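Local coordinates for protein ALKF (Bacillus cereus, PDB 3ZBO) that binds branched DNA structures and is related to the HEAT-like repeat DNA glycosylases AlkC and AlkD, its cellular role remaining unknown, at residues P36-M45 with T65-I76; Y96-V107 with L129-W140. All coordinates share one frame; numbering follows the deposited sequence.

Contact 1 (P36-M45 with T65-I76); sequences PVFGVATGAM and TGNYDAMYFAGI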
loop_
_atom_site.group_PDB
_atom_site.type_symbol
_atom_site.label_atom_id
_atom_site.label_comp_id
_atom_site.label_asym_id
_atom_site.label_seq_id
_atom_site.Cartn_x
_atom_site.Cartn_y
_atom_site.Cartn_z
ATOM N N PRO A 36 -5.973 -14.385 13.986
ATOM C CA PRO A 36 -7.383 -14.123 13.817
ATOM C C PRO A 36 -7.657 -13.211 12.656
ATOM O O PRO A 36 -6.942 -12.209 12.458
ATOM C CB PRO A 36 -7.764 -13.429 15.142
ATOM C CG PRO A 36 -6.556 -12.719 15.548
ATOM C CD PRO A 36 -5.339 -13.514 15.012
ATOM N N VAL A 37 -8.731 -13.541 11.933
ATOM C CA VAL A 37 -9.139 -12.752 10.773
ATOM C C VAL A 37 -10.599 -13.031 10.554
ATOM O O VAL A 37 -11.045 -14.205 10.683
ATOM C CB VAL A 37 -8.217 -13.037 9.533
ATOM C CG1 VAL A 37 -8.247 -14.504 9.173
ATOM C CG2 VAL A 37 -8.703 -12.207 8.329
ATOM N N PHE A 38 -11.355 -11.984 10.225
ATOM C CA PHE A 38 -12.756 -12.181 10.040
ATOM C C PHE A 38 -13.178 -12.188 8.566
ATOM O O PHE A 38 -14.201 -12.853 8.218
ATOM C CB PHE A 38 -13.574 -11.075 10.680
ATOM C CG PHE A 38 -13.378 -10.873 12.179
ATOM C CD1 PHE A 38 -13.217 -11.932 13.066
ATOM C CD2 PHE A 38 -13.331 -9.566 12.659
ATOM C CE1 PHE A 38 -13.094 -11.699 14.465
ATOM C CE2 PHE A 38 -13.177 -9.313 14.064
ATOM C CZ PHE A 38 -13.087 -10.367 14.917
ATOM N N GLY A 39 -12.466 -11.453 7.694
ATOM C CA GLY A 39 -12.890 -11.451 6.306
ATOM C C GLY A 39 -13.949 -10.394 6.064
ATOM O O GLY A 39 -15.066 -10.648 5.501
ATOM N N VAL A 40 -13.612 -9.130 6.298
ATOM C CA VAL A 40 -14.576 -8.031 6.094
ATOM C C VAL A 40 -14.339 -7.293 4.793
ATOM O O VAL A 40 -13.251 -6.775 4.568
ATOM C CB VAL A 40 -14.500 -7.014 7.278
ATOM C CG1 VAL A 40 -15.483 -5.843 7.076
ATOM C CG2 VAL A 40 -14.725 -7.724 8.623
ATOM N N ALA A 41 -15.316 -7.240 3.857
ATOM C CA ALA A 41 -15.101 -6.485 2.647
ATOM C C ALA A 41 -14.981 -5.038 3.038
ATOM O O ALA A 41 -15.754 -4.537 3.875
ATOM C CB ALA A 41 -16.303 -6.629 1.762
ATOM N N THR A 42 -14.028 -4.332 2.429
ATOM C CA THR A 42 -13.752 -2.941 2.838
ATOM C C THR A 42 -14.961 -2.007 2.717
ATOM O O THR A 42 -15.146 -1.137 3.550
ATOM C CB THR A 42 -12.523 -2.346 2.210
ATOM O OG1 THR A 42 -12.717 -2.228 0.800
ATOM C CG2 THR A 42 -11.260 -3.211 2.517
ATOM N N GLY A 43 -15.819 -2.199 1.720
ATOM C CA GLY A 43 -16.918 -1.212 1.629
ATOM C C GLY A 43 -17.868 -1.360 2.816
ATOM O O GLY A 43 -18.599 -0.375 3.166
ATOM N N ALA A 44 -17.893 -2.540 3.420
ATOM C CA ALA A 44 -18.756 -2.779 4.578
ATOM C C ALA A 44 -18.295 -1.972 5.792
ATOM O O ALA A 44 -19.055 -1.786 6.730
ATOM C CB ALA A 44 -18.880 -4.293 4.905
ATOM N N MET A 45 -17.065 -1.445 5.749
ATOM C CA MET A 45 -16.605 -0.600 6.836
ATOM C C MET A 45 -17.068 0.852 6.837
ATOM O O MET A 45 -16.902 1.506 7.862
ATOM C CB MET A 45 -15.038 -0.630 6.863
ATOM C CG MET A 45 -14.588 -2.061 7.103
ATOM S SD MET A 45 -12.718 -2.058 6.945
ATOM C CE MET A 45 -12.346 -3.743 7.322
ATOM N N THR A 65 -4.448 -5.789 17.928
ATOM C CA THR A 65 -5.131 -7.108 17.960
ATOM C C THR A 65 -4.355 -8.160 17.173
ATOM O O THR A 65 -4.487 -9.363 17.449
ATOM C CB THR A 65 -6.529 -7.058 17.415
ATOM O OG1 THR A 65 -6.512 -6.696 16.066
ATOM C CG2 THR A 65 -7.394 -6.106 18.275
ATOM N N GLY A 66 -3.657 -7.713 16.135
ATOM C CA GLY A 66 -3.111 -8.675 15.172
ATOM C C GLY A 66 -4.168 -9.341 14.309
ATOM O O GLY A 66 -3.795 -10.270 13.562
ATOM N N ASN A 67 -5.382 -8.820 14.295
ATOM C CA ASN A 67 -6.459 -9.285 13.441
ATOM C C ASN A 67 -6.483 -8.385 12.211
ATOM O O ASN A 67 -6.642 -7.159 12.291
ATOM C CB ASN A 67 -7.759 -9.248 14.235
ATOM C CG ASN A 67 -8.980 -9.580 13.384
ATOM O OD1 ASN A 67 -9.122 -9.154 12.231
ATOM N ND2 ASN A 67 -9.896 -10.349 13.966
ATOM N N TYR A 68 -6.212 -8.987 11.021
ATOM C CA TYR A 68 -6.076 -8.202 9.833
ATOM C C TYR A 68 -7.227 -7.196 9.626
ATOM O O TYR A 68 -7.034 -6.031 9.239
ATOM C CB TYR A 68 -5.961 -9.097 8.558
ATOM C CG TYR A 68 -5.982 -8.279 7.280
ATOM C CD1 TYR A 68 -4.928 -7.422 6.931
ATOM C CD2 TYR A 68 -7.143 -8.284 6.429
ATOM C CE1 TYR A 68 -4.976 -6.626 5.813
ATOM C CE2 TYR A 68 -7.176 -7.492 5.316
ATOM C CZ TYR A 68 -6.099 -6.650 4.952
ATOM O OH TYR A 68 -6.110 -5.837 3.878
ATOM N N ASP A 69 -8.470 -7.641 9.821
ATOM C CA ASP A 69 -9.547 -6.683 9.518
ATOM C C ASP A 69 -9.578 -5.529 10.489
ATOM O O ASP A 69 -9.865 -4.361 10.111
ATOM C CB ASP A 69 -10.909 -7.381 9.572
ATOM C CG ASP A 69 -11.009 -8.487 8.511
ATOM O OD1 ASP A 69 -11.193 -8.161 7.360
ATOM O OD2 ASP A 69 -10.856 -9.644 8.902
ATOM N N ALA A 70 -9.316 -5.858 11.756
ATOM C CA ALA A 70 -9.220 -4.759 12.745
ATOM C C ALA A 70 -8.057 -3.828 12.461
ATOM O O ALA A 70 -8.171 -2.605 12.671
ATOM C CB ALA A 70 -9.021 -5.355 14.176
ATOM N N MET A 71 -6.972 -4.434 12.004
ATOM C CA MET A 71 -5.814 -3.620 11.648
ATOM C C MET A 71 -6.055 -2.713 10.414
ATOM O O MET A 71 -5.622 -1.557 10.384
ATOM C CB MET A 71 -4.595 -4.483 11.373
ATOM C CG MET A 71 -4.126 -5.209 12.599
ATOM S SD MET A 71 -3.012 -6.597 12.259
ATOM C CE MET A 71 -1.430 -5.698 12.192
ATOM N N TYR A 72 -6.753 -3.263 9.397
ATOM C CA TYR A 72 -7.192 -2.462 8.269
ATOM C C TYR A 72 -8.075 -1.329 8.734
ATOM O O TYR A 72 -7.871 -0.170 8.307
ATOM C CB TYR A 72 -7.869 -3.432 7.229
ATOM C CG TYR A 72 -8.121 -2.643 5.960
ATOM C CD1 TYR A 72 -9.256 -1.839 5.844
ATOM C CD2 TYR A 72 -7.316 -2.784 4.865
ATOM C CE1 TYR A 72 -9.441 -1.122 4.645
ATOM C CE2 TYR A 72 -7.473 -2.021 3.692
ATOM C CZ TYR A 72 -8.581 -1.237 3.579
ATOM O OH TYR A 72 -8.739 -0.472 2.415
ATOM N N PHE A 73 -9.041 -1.617 9.590
ATOM C CA PHE A 73 -9.942 -0.577 10.003
ATOM C C PHE A 73 -9.178 0.470 10.855
ATOM O O PHE A 73 -9.453 1.670 10.758
ATOM C CB PHE A 73 -11.098 -1.214 10.827
ATOM C CG PHE A 73 -12.159 -0.255 11.147
ATOM C CD1 PHE A 73 -12.927 0.238 10.141
ATOM C CD2 PHE A 73 -12.341 0.191 12.441
ATOM C CE1 PHE A 73 -13.915 1.240 10.400
ATOM C CE2 PHE A 73 -13.375 1.161 12.702
ATOM C CZ PHE A 73 -14.118 1.656 11.668
ATOM N N ALA A 74 -8.203 0.030 11.669
ATOM C CA ALA A 74 -7.403 0.986 12.458
ATOM C C ALA A 74 -6.761 1.992 11.503
ATOM O O ALA A 74 -6.704 3.190 11.763
ATOM C CB ALA A 74 -6.333 0.233 13.160
ATOM N N GLY A 75 -6.255 1.512 10.330
ATOM C CA GLY A 75 -5.693 2.521 9.382
ATOM C C GLY A 75 -6.736 3.547 8.930
ATOM O O GLY A 75 -6.359 4.708 8.779
ATOM N N ILE A 76 -7.992 3.154 8.680
ATOM C CA ILE A 76 -8.977 4.088 8.174
ATOM C C ILE A 76 -9.275 5.110 9.220
ATOM O O ILE A 76 -9.516 6.309 8.849
ATOM C CB ILE A 76 -10.202 3.310 7.810
ATOM C CG1 ILE A 76 -9.946 2.512 6.508
ATOM C CG2 ILE A 76 -11.436 4.312 7.623
ATOM C CD1 ILE A 76 -10.913 1.397 6.490
HETATM O O HOH W 1 -10.820 -6.159 5.606
#
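In this HEAT-like helical fold the loop 36-45 runs along helix 68-77, from its N-cap Asn67 to Ile76, and Asp69 in the helix's first turn grips the backbone of Phe38, Gly39 and Val40. Its OD2 takes two N-H groups: Phe38 N at 2.7 Å, nearly in line with the C-O bond, and Gly39 N from above the carboxylate plane. OD1 accepts from Val40 N at 2.8 Å in a fairly straight bond (166°), also tilted well out of that plane. A water donating to both Asp69 OD1 and Val40 O adds a further bridge, so four donors fix the rotation of this buried carboxylate. With its amide swung away from the backbone N (chi1 174°), Asn67 accepts weak capping bonds at OD1 from Asp69 N and Ala70 N, while ND2 lies over the centre of the Phe38 ring, 3.3 Å above its plane. Pro36 O, meanwhile, receives a CA-H...O contact from Asn67 CA at 3.1 Å. Farther along, Thr42 CG2 sits over a face of the Tyr72 ring, and the extended Met45 chain carries SD to 3.6 Å from Tyr72 CD1 and to the edge of the Phe73 ring, both Met-aromatic contacts. Beyond the loop, Phe73 packs against helices 46-52 and 56-63, Tyr68 and Tyr72 face helix 98-110, and Phe38 and Val40 touch helix 9-19.

Contact 2 (Y96-V107 with L129-W140); sequences YFYMLSDYVVAV and LKMSAGWSCYCW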
loop_
_atom_site.group_PDB
_atom_site.type_symbol
_atom_site.label_atom_id
_atom_site.label_comp_id
_atom_site.label_asym_id
_atom_site.label_seq_id
_atom_site.Cartn_x
_atom_site.Cartn_y
_atom_site.Cartn_z
ATOM N N TYR A 96 2.554 -7.961 9.032
ATOM C CA TYR A 96 3.254 -9.243 8.800
ATOM C C TYR A 96 3.156 -9.841 7.413
ATOM O O TYR A 96 3.769 -10.851 7.100
ATOM C CB TYR A 96 2.769 -10.302 9.827
ATOM C CG TYR A 96 1.348 -10.691 9.715
ATOM C CD1 TYR A 96 0.923 -11.666 8.807
ATOM C CD2 TYR A 96 0.383 -10.076 10.497
ATOM C CE1 TYR A 96 -0.388 -12.035 8.670
ATOM C CE2 TYR A 96 -1.015 -10.450 10.394
ATOM C CZ TYR A 96 -1.406 -11.474 9.483
ATOM O OH TYR A 96 -2.713 -11.800 9.305
ATOM N N PHE A 97 2.302 -9.240 6.600
ATOM C CA PHE A 97 2.255 -9.588 5.184
ATOM C C PHE A 97 1.871 -8.420 4.331
ATOM O O PHE A 97 1.505 -7.366 4.880
ATOM C CB PHE A 97 1.303 -10.834 4.946
ATOM C CG PHE A 97 -0.205 -10.509 4.963
ATOM C CD1 PHE A 97 -0.833 -9.920 6.106
ATOM C CD2 PHE A 97 -0.986 -10.779 3.826
ATOM C CE1 PHE A 97 -2.260 -9.685 6.140
ATOM C CE2 PHE A 97 -2.346 -10.558 3.848
ATOM C CZ PHE A 97 -3.013 -9.997 4.989
ATOM N N TYR A 98 1.935 -8.580 2.992
ATOM C CA TYR A 98 1.866 -7.387 2.142
ATOM C C TYR A 98 0.558 -6.604 2.199
ATOM O O TYR A 98 0.592 -5.400 1.942
ATOM C CB TYR A 98 2.189 -7.761 0.674
ATOM C CG TYR A 98 1.010 -8.431 -0.032
ATOM C CD1 TYR A 98 0.871 -9.843 0.077
ATOM C CD2 TYR A 98 0.086 -7.693 -0.744
ATOM C CE1 TYR A 98 -0.224 -10.512 -0.550
ATOM C CE2 TYR A 98 -1.031 -8.300 -1.368
ATOM C CZ TYR A 98 -1.183 -9.723 -1.237
ATOM O OH TYR A 98 -2.293 -10.322 -1.874
ATOM N N MET A 99 -0.567 -7.228 2.544
ATOM C CA MET A 99 -1.769 -6.377 2.496
ATOM C C MET A 99 -1.637 -5.384 3.605
ATOM O O MET A 99 -2.169 -4.253 3.481
ATOM C CB MET A 99 -3.006 -7.214 2.750
ATOM C CG MET A 99 -3.282 -8.145 1.543
ATOM S SD MET A 99 -4.862 -9.071 1.718
ATOM C CE MET A 99 -5.933 -7.839 1.058
ATOM N N LEU A 100 -1.029 -5.743 4.733
ATOM C CA LEU A 100 -0.793 -4.785 5.820
ATOM C C LEU A 100 0.281 -3.746 5.439
ATOM O O LEU A 100 0.077 -2.528 5.669
ATOM C CB LEU A 100 -0.407 -5.517 7.143
ATOM C CG LEU A 100 -1.612 -6.221 7.731
ATOM C CD1 LEU A 100 -1.071 -7.170 8.781
ATOM C CD2 LEU A 100 -2.595 -5.192 8.441
ATOM N N SER A 101 1.449 -4.196 4.907
ATOM C CA SER A 101 2.449 -3.222 4.597
ATOM C C SER A 101 1.965 -2.246 3.530
ATOM O O SER A 101 2.243 -1.037 3.606
ATOM C CB SER A 101 3.766 -3.890 4.177
ATOM O OG SER A 101 3.531 -4.729 3.044
ATOM N N ASP A 102 1.259 -2.760 2.507
ATOM C CA ASP A 102 1.064 -1.968 1.245
ATOM C C ASP A 102 -0.296 -1.241 1.310
ATOM O O ASP A 102 -0.357 -0.107 0.805
ATOM C CB ASP A 102 1.044 -2.868 0.036
ATOM C CG ASP A 102 2.356 -3.649 -0.183
ATOM O OD1 ASP A 102 3.330 -3.468 0.573
ATOM O OD2 ASP A 102 2.260 -4.457 -1.133
ATOM N N TYR A 103 -1.345 -1.887 1.891
ATOM C CA TYR A 103 -2.692 -1.307 1.789
ATOM C C TYR A 103 -3.178 -0.693 3.120
ATOM O O TYR A 103 -4.206 -0.009 3.161
ATOM C CB TYR A 103 -3.684 -2.376 1.321
ATOM C CG TYR A 103 -3.291 -3.096 0.070
ATOM C CD1 TYR A 103 -2.553 -2.473 -0.961
ATOM C CD2 TYR A 103 -3.627 -4.447 -0.038
ATOM C CE1 TYR A 103 -2.250 -3.202 -2.156
ATOM C CE2 TYR A 103 -3.272 -5.140 -1.172
ATOM C CZ TYR A 103 -2.599 -4.521 -2.161
ATOM O OH TYR A 103 -2.235 -5.305 -3.239
ATOM N N VAL A 104 -2.394 -0.839 4.194
ATOM C CA VAL A 104 -2.777 -0.289 5.517
ATOM C C VAL A 104 -1.681 0.672 6.006
ATOM O O VAL A 104 -1.875 1.897 5.958
ATOM C CB VAL A 104 -2.971 -1.382 6.556
ATOM C CG1 VAL A 104 -3.357 -0.722 7.914
ATOM C CG2 VAL A 104 -4.066 -2.323 6.124
ATOM N N VAL A 105 -0.458 0.208 6.289
ATOM C CA VAL A 105 0.541 1.121 6.774
ATOM C C VAL A 105 0.984 2.119 5.714
ATOM O O VAL A 105 1.071 3.311 6.015
ATOM C CB VAL A 105 1.734 0.291 7.289
ATOM C CG1 VAL A 105 2.775 1.264 7.921
ATOM C CG2 VAL A 105 1.288 -0.721 8.416
ATOM N N ALA A 106 1.268 1.672 4.475
ATOM C CA ALA A 106 1.732 2.642 3.446
ATOM C C ALA A 106 0.614 3.660 3.155
ATOM O O ALA A 106 0.943 4.821 2.826
ATOM C CB ALA A 106 2.062 1.872 2.173
ATOM N N VAL A 107 -0.667 3.241 3.199
ATOM C CA VAL A 107 -1.712 4.197 2.834
ATOM C C VAL A 107 -1.855 5.200 4.014
ATOM O O VAL A 107 -1.948 6.418 3.720
ATOM C CB VAL A 107 -3.012 3.451 2.572
ATOM C CG1 VAL A 107 -4.138 4.463 2.278
ATOM C CG2 VAL A 107 -2.933 2.453 1.425
ATOM N N LEU A 129 9.233 -6.404 3.609
ATOM C CA LEU A 129 7.933 -5.760 3.675
ATOM C C LEU A 129 8.054 -4.293 4.038
ATOM O O LEU A 129 7.161 -3.465 3.610
ATOM C CB LEU A 129 7.097 -6.442 4.746
ATOM C CG LEU A 129 6.669 -7.876 4.404
ATOM C CD1 LEU A 129 6.006 -8.578 5.547
ATOM C CD2 LEU A 129 5.669 -7.814 3.226
ATOM N N LYS A 130 9.114 -3.880 4.744
ATOM C CA LYS A 130 9.290 -2.436 4.917
ATOM C C LYS A 130 9.590 -1.711 3.579
ATOM O O LYS A 130 9.002 -0.637 3.290
ATOM C CB LYS A 130 10.490 -2.089 5.849
ATOM C CG LYS A 130 10.179 -2.315 7.225
ATOM C CD LYS A 130 11.402 -1.685 8.062
ATOM C CE LYS A 130 11.375 -2.300 9.447
ATOM N NZ LYS A 130 12.522 -1.525 10.085
ATOM N N MET A 131 10.406 -2.370 2.744
ATOM C CA MET A 131 10.660 -1.768 1.439
ATOM C C MET A 131 9.378 -1.773 0.623
ATOM O O MET A 131 9.144 -0.819 -0.094
ATOM C CB MET A 131 11.739 -2.553 0.641
ATOM C CG MET A 131 13.071 -2.376 1.439
ATOM S SD MET A 131 14.476 -3.048 0.476
ATOM C CE MET A 131 14.127 -4.812 0.392
ATOM N N SER A 132 8.621 -2.874 0.681
ATOM C CA SER A 132 7.323 -2.902 -0.068
ATOM C C SER A 132 6.433 -1.733 0.376
ATOM O O SER A 132 5.798 -1.079 -0.474
ATOM C CB SER A 132 6.609 -4.232 0.218
ATOM O OG SER A 132 5.498 -4.317 -0.669
ATOM N N ALA A 133 6.377 -1.453 1.674
ATOM C CA ALA A 133 5.555 -0.335 2.163
ATOM C C ALA A 133 6.114 0.994 1.663
ATOM O O ALA A 133 5.304 1.873 1.300
ATOM C CB ALA A 133 5.510 -0.315 3.709
ATOM N N GLY A 134 7.462 1.143 1.595
ATOM C CA GLY A 134 7.978 2.427 1.197
ATOM C C GLY A 134 7.682 2.670 -0.302
ATOM O O GLY A 134 7.251 3.790 -0.628
ATOM N N TRP A 135 7.883 1.673 -1.182
ATOM C CA TRP A 135 7.525 1.826 -2.657
ATOM C C TRP A 135 6.050 2.032 -2.769
ATOM O O TRP A 135 5.624 2.893 -3.572
ATOM C CB TRP A 135 7.980 0.594 -3.413
ATOM C CG TRP A 135 9.505 0.526 -3.526
ATOM C CD1 TRP A 135 10.372 -0.316 -2.900
ATOM C CD2 TRP A 135 10.311 1.322 -4.443
ATOM N NE1 TRP A 135 11.675 -0.052 -3.302
ATOM C CE2 TRP A 135 11.648 0.929 -4.264
ATOM C CE3 TRP A 135 10.001 2.322 -5.402
ATOM C CZ2 TRP A 135 12.721 1.483 -4.996
ATOM C CZ3 TRP A 135 11.024 2.885 -6.131
ATOM C CH2 TRP A 135 12.394 2.488 -5.952
ATOM N N SER A 136 5.243 1.273 -1.983
ATOM C CA SER A 136 3.782 1.437 -2.074
ATOM C C SER A 136 3.370 2.885 -1.688
ATOM O O SER A 136 2.526 3.449 -2.365
ATOM C CB SER A 136 3.050 0.451 -1.167
ATOM O OG SER A 136 3.305 -0.931 -1.609
ATOM N N CYS A 137 3.970 3.393 -0.625
ATOM C CA CYS A 137 3.601 4.760 -0.198
ATOM C C CYS A 137 3.873 5.710 -1.321
ATOM O O CYS A 137 2.992 6.594 -1.527
ATOM C CB CYS A 137 4.480 5.044 0.995
ATOM S SG CYS A 137 4.127 6.721 1.676
ATOM N N TYR A 138 4.983 5.578 -2.041
ATOM C CA TYR A 138 5.186 6.490 -3.175
ATOM C C TYR A 138 4.067 6.369 -4.205
ATOM O O TYR A 138 3.661 7.368 -4.818
ATOM C CB TYR A 138 6.538 6.365 -3.876
ATOM C CG TYR A 138 7.576 7.223 -3.212
ATOM C CD1 TYR A 138 8.325 6.745 -2.126
ATOM C CD2 TYR A 138 7.734 8.554 -3.634
ATOM C CE1 TYR A 138 9.257 7.602 -1.523
ATOM C CE2 TYR A 138 8.727 9.379 -3.020
ATOM C CZ TYR A 138 9.418 8.890 -2.001
ATOM O OH TYR A 138 10.346 9.744 -1.435
ATOM N N CYS A 139 3.630 5.151 -4.497
ATOM C CA CYS A 139 2.515 5.022 -5.470
ATOM C C CYS A 139 1.297 5.780 -4.963
ATOM O O CYS A 139 0.640 6.456 -5.785
ATOM C CB CYS A 139 2.123 3.565 -5.651
ATOM S SG CYS A 139 3.413 2.533 -6.306
ATOM N N TRP A 140 0.959 5.719 -3.653
ATOM C CA TRP A 140 -0.223 6.394 -3.156
ATOM C C TRP A 140 0.010 7.881 -3.159
ATOM O O TRP A 140 -0.956 8.634 -3.459
ATOM C CB TRP A 140 -0.575 5.922 -1.713
ATOM C CG TRP A 140 -0.571 4.399 -1.625
ATOM C CD1 TRP A 140 -0.100 3.716 -0.515
ATOM C CD2 TRP A 140 -0.964 3.382 -2.583
ATOM N NE1 TRP A 140 -0.198 2.341 -0.704
ATOM C CE2 TRP A 140 -0.639 2.107 -1.977
ATOM C CE3 TRP A 140 -1.436 3.395 -3.950
ATOM C CZ2 TRP A 140 -0.924 0.891 -2.596
ATOM C CZ3 TRP A 140 -1.679 2.224 -4.561
ATOM C CH2 TRP A 140 -1.399 0.941 -3.912
#
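Trp140 on helix 128-144 turns its indole edge to the backbone of helix 98-110, while Asp102 of that helix reaches back to Ser132, in a crossing of two neighbouring helices of the HEAT-like array. The axes of the short segments approach to 7.9 Å and cross at -44°. Trp140 NE1 donates to Asp102 O at 2.9 Å; the carbonyl lies close to the ring plane and points almost straight at the nitrogen (170° at the oxygen). In the wider pi-type turn at 101-105 Ala106 N bonds to Ser101 O instead of Asp102 O, and the indole N-H takes up the Asp102 carbonyl. Val107 CG2 lies over the five-membered ring, 3.9 Å from its centroid, in a CH-pi contact, and the Tyr103 ring presents its edge to Trp140 CZ2. Ala106 CB is a knob in the hole formed by Ala133, Ser136, Cys137 and Trp140, 3.4 Å from Ala133 O. Ala133 CB in turn presses against Ser101 O, and these small side chains let the helices come close. At the N-terminal end Leu129 splays its two methyls: CD1 meets Tyr96 O, whereas CD2 reaches Tyr98 CB and Ser101 OG. The Asp102 carboxylate is buried. With CG anti to its carbonyl carbon (chi1 -62°), it extends toward the opposite helix, where Ser132 OG donates to OD1 on its syn side; Arg172 O is a second acceptor near this hydroxyl, whose single proton cannot fully serve both, and Tyr98 makes a cation-pi contact with Arg172. A second hydroxyl, Ser101 OG, donates to the same Asp102 OD1 at 2.8 Å from well above the carboxylate plane.

How the contacts relate
From the N terminus, helices 9-19 and 22-30 lead into the loop of contact 1, which closes over helices 46-52 and 56-63 when the chain returns as helix 68-77. Helix 85-94 then leads to helix 98-110, and contact 2 closes a second loop, holding helix 115-124, on reaching helix 128-144. The two loops follow in series, neither enclosing nor crossing the other, and the centres of the two contacts are about 16 Å apart. Helices 68-77 and 98-110 join them directly: Tyr68 packs on Met99 and Leu100, and Tyr72 CD2 meets Val104 CG2 at 3.5 Å. Together they link loop 36-45 to helix 128-144, contact 2 being centred about 4 Å from the centre of the chain.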